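Putative lipoprotein YerB (Bacillus subtilis, PDB 2PSB) is of unknown function but is a predicted membrane-attached lipoprotein of the DUF3048 family that interacts with the helicase PcrA. Local coordinates at residues L14-K22 with E164-T172. Residues are numbered along the deposited sequence; the frame is centred on the assembly and turned at random.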
loop_
_atom_site.group_PDB
_atom_site.type_symbol
_atom_site.label_atom_id
_atom_site.label_comp_id
_atom_site.label_asym_id
_atom_site.label_seq_id
_atom_site.Cartn_x
_atom_site.Cartn_y
_atom_site.Cartn_z
ATOM N N LEU A 14 13.882 2.843 20.897
ATOM C CA LEU A 14 13.965 3.314 19.519
ATOM C C LEU A 14 12.623 3.388 18.778
ATOM O O LEU A 14 11.611 2.869 19.249
ATOM C CB LEU A 14 14.965 2.443 18.756
ATOM C CG LEU A 14 15.023 0.966 19.153
ATOM C CD1 LEU A 14 13.776 0.255 18.663
ATOM C CD2 LEU A 14 16.269 0.328 18.559
ATOM N N LYS A 15 12.625 4.052 17.622
ATOM C CA LYS A 15 11.419 4.224 16.815
ATOM C C LYS A 15 11.386 3.309 15.590
ATOM O O LYS A 15 12.422 2.833 15.135
ATOM C CB LYS A 15 11.303 5.677 16.340
ATOM C CG LYS A 15 11.175 6.710 17.449
ATOM C CD LYS A 15 11.193 8.118 16.868
ATOM C CE LYS A 15 11.140 9.175 17.955
ATOM N NZ LYS A 15 9.890 9.090 18.750
ATOM N N ALA A 16 10.188 3.065 15.062
ATOM C CA ALA A 16 10.043 2.224 13.880
ATOM C C ALA A 16 10.275 3.093 12.641
ATOM O O ALA A 16 9.787 4.221 12.559
ATOM C CB ALA A 16 8.662 1.599 13.843
ATOM N N PRO A 17 11.032 2.571 11.665
ATOM C CA PRO A 17 11.381 3.242 10.407
ATOM C C PRO A 17 10.203 3.777 9.597
ATOM O O PRO A 17 10.212 4.910 9.132
ATOM C CB PRO A 17 12.125 2.155 9.621
ATOM C CG PRO A 17 12.550 1.167 10.658
ATOM C CD PRO A 17 11.421 1.154 11.618
ATOM N N LEU A 18 9.187 2.944 9.433
ATOM C CA LEU A 18 8.046 3.312 8.617
ATOM C C LEU A 18 6.850 3.924 9.325
ATOM O O LEU A 18 5.862 4.275 8.679
ATOM C CB LEU A 18 7.622 2.088 7.805
ATOM C CG LEU A 18 8.812 1.460 7.055
ATOM C CD1 LEU A 18 8.307 0.422 6.071
ATOM C CD2 LEU A 18 9.615 2.548 6.321
ATOM N N THR A 19 6.946 4.086 10.639
ATOM C CA THR A 19 5.843 4.662 11.393
ATOM C C THR A 19 6.278 5.822 12.288
ATOM O O THR A 19 5.489 6.725 12.583
ATOM C CB THR A 19 5.171 3.597 12.258
ATOM O OG1 THR A 19 3.911 4.087 12.716
ATOM C CG2 THR A 19 6.038 3.279 13.454
ATOM N N GLY A 20 7.532 5.792 12.726
ATOM C CA GLY A 20 8.023 6.854 13.582
ATOM C C GLY A 20 7.621 6.674 15.032
ATOM O O GLY A 20 7.958 7.500 15.880
ATOM N N LEU A 21 6.885 5.600 15.310
ATOM C CA LEU A 21 6.442 5.280 16.662
ATOM C C LEU A 21 7.502 4.418 17.331
ATOM O O LEU A 21 8.210 3.661 16.664
ATOM C CB LEU A 21 5.113 4.517 16.626
ATOM C CG LEU A 21 3.768 5.256 16.599
ATOM C CD1 LEU A 21 3.916 6.691 16.172
ATOM C CD2 LEU A 21 2.833 4.511 15.663
ATOM N N LYS A 22 7.610 4.531 18.648
ATOM C CA LYS A 22 8.598 3.762 19.393
ATOM C C LYS A 22 8.286 2.268 19.345
ATOM O O LYS A 22 7.123 1.867 19.294
ATOM C CB LYS A 22 8.648 4.238 20.853
ATOM C CG LYS A 22 8.925 5.737 21.022
ATOM C CD LYS A 22 9.194 6.097 22.485
ATOM C CE LYS A 22 9.256 7.609 22.712
ATOM N NZ LYS A 22 10.402 8.281 22.030
ATOM N N GLU A 164 18.143 -3.613 8.272
ATOM C CA GLU A 164 17.709 -2.314 8.740
ATOM C C GLU A 164 17.312 -1.508 7.514
ATOM O O GLU A 164 17.981 -1.571 6.482
ATOM C CB GLU A 164 18.844 -1.623 9.498
ATOM C CG GLU A 164 19.316 -2.404 10.717
ATOM C CD GLU A 164 20.640 -1.902 11.273
ATOM O OE1 GLU A 164 20.706 -0.731 11.707
ATOM O OE2 GLU A 164 21.616 -2.685 11.271
ATOM N N THR A 165 16.217 -0.767 7.619
ATOM C CA THR A 165 15.764 0.040 6.500
ATOM C C THR A 165 15.815 1.516 6.893
ATOM O O THR A 165 15.533 1.875 8.043
ATOM C CB THR A 165 14.329 -0.382 6.046
ATOM O OG1 THR A 165 13.384 0.632 6.386
ATOM C CG2 THR A 165 13.919 -1.688 6.719
ATOM N N ASN A 166 16.218 2.369 5.951
ATOM C CA ASN A 166 16.302 3.798 6.230
ATOM C C ASN A 166 14.897 4.314 6.525
ATOM O O ASN A 166 13.977 4.154 5.714
ATOM C CB ASN A 166 16.912 4.554 5.046
ATOM C CG ASN A 166 17.361 5.960 5.425
ATOM O OD1 ASN A 166 18.172 6.134 6.339
ATOM N ND2 ASN A 166 16.832 6.969 4.734
ATOM N N PRO A 167 14.713 4.934 7.698
ATOM C CA PRO A 167 13.416 5.473 8.120
ATOM C C PRO A 167 12.882 6.617 7.279
ATOM O O PRO A 167 13.626 7.287 6.563
ATOM C CB PRO A 167 13.680 5.913 9.555
ATOM C CG PRO A 167 15.107 6.336 9.511
ATOM C CD PRO A 167 15.752 5.227 8.701
ATOM N N LEU A 168 11.575 6.826 7.368
ATOM C CA LEU A 168 10.937 7.922 6.673
ATOM C C LEU A 168 11.174 9.162 7.525
ATOM O O LEU A 168 11.784 9.084 8.594
ATOM C CB LEU A 168 9.434 7.663 6.525
ATOM C CG LEU A 168 8.990 6.793 5.346
ATOM C CD1 LEU A 168 9.959 5.648 5.119
ATOM C CD2 LEU A 168 7.588 6.277 5.631
ATOM N N LEU A 169 10.698 10.300 7.043
ATOM C CA LEU A 169 10.853 11.555 7.748
ATOM C C LEU A 169 9.554 11.866 8.473
ATOM O O LEU A 169 8.492 11.962 7.848
ATOM C CB LEU A 169 11.176 12.683 6.765
ATOM C CG LEU A 169 11.417 14.070 7.370
ATOM C CD1 LEU A 169 12.683 14.039 8.220
ATOM C CD2 LEU A 169 11.542 15.114 6.258
ATOM N N PHE A 170 9.651 12.034 9.788
ATOM C CA PHE A 170 8.489 12.318 10.623
ATOM C C PHE A 170 8.636 13.645 11.359
ATOM O O PHE A 170 9.747 14.157 11.514
ATOM C CB PHE A 170 8.294 11.185 11.632
ATOM C CG PHE A 170 7.885 9.887 11.003
ATOM C CD1 PHE A 170 6.578 9.698 10.561
ATOM C CD2 PHE A 170 8.812 8.871 10.800
ATOM C CE1 PHE A 170 6.199 8.518 9.921
ATOM C CE2 PHE A 170 8.443 7.684 10.161
ATOM C CZ PHE A 170 7.137 7.509 9.721
ATOM N N GLN A 171 7.514 14.199 11.809
ATOM C CA GLN A 171 7.533 15.459 12.536
ATOM C C GLN A 171 7.367 15.261 14.044
ATOM O O GLN A 171 7.267 14.133 14.530
ATOM C CB GLN A 171 6.439 16.392 12.015
ATOM C CG GLN A 171 5.048 15.813 12.084
ATOM C CD GLN A 171 3.982 16.866 11.898
ATOM O OE1 GLN A 171 3.888 17.811 12.678
ATOM N NE2 GLN A 171 3.169 16.710 10.862
ATOM N N THR A 172 7.351 16.373 14.780
ATOM C CA THR A 172 7.207 16.364 16.230
ATOM C C THR A 172 6.268 17.472 16.697
ATOM O O THR A 172 5.073 17.481 16.369
ATOM C CB THR A 172 8.580 16.514 16.910
ATOM O OG1 THR A 172 8.405 16.635 18.326
ATOM C CG2 THR A 172 9.227 17.835 16.523
#
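The ring of Phe170 sits in the turn of 17-20, one face against Gly20 and Thr19 and its edge toward two carbonyl oxygens. On that face Gly20 CA stands 3.7 Å from the ring centroid, 23° off the normal, in a CH-pi contact, and Thr19 O is set toward the rim. Pro17 O and Leu18 O lie in the ring plane at the edge; Phe170 CE2 comes within 3.4 Å of Pro17 O. The CB of Phe170 points toward the turn, and with CG anti to the carbonyl carbon, beside the backbone N (chi1 -68°), the ring comes to the side where Pro17 O accepts Leu168 N. Gly20 suits the site on two counts: its phi is positive, and a CB there would run into Phe170 CG. The turn is braced internally by the bond from Gly20 N to Ala16 O at 2.8 Å and by that from Ala16 N to Leu21 O.

The Leu168 N to Pro17 O bond, 2.9 Å long, is nearly straight (171°), its donor tilted from the carbonyl plane. Beside it Pro17 CB and Pro167 CB meet at 4.1 Å, while Thr165 OG1, buried without a partner in the model, adjoins Pro17 CB. Leu18 reaches back with CD2 to Leu168 CD1 at a tight 3.3 Å, and both leucines rest on Ile54 of strand 54-59. Replacing Phe170 by an alanine removes the ring, and is likely to uncover Gly20, leave the Pro17 and Leu18 carbonyls without their aromatic C-H neighbours and open a gap beneath the turn. The N-terminal loop thus meets the linker between helix 147-157 and strand 183-187 through apolar surfaces, one backbone bond and a ring edge facing carbonyl oxygens, so the joint probably depends on shape and peptide groups more than on charge.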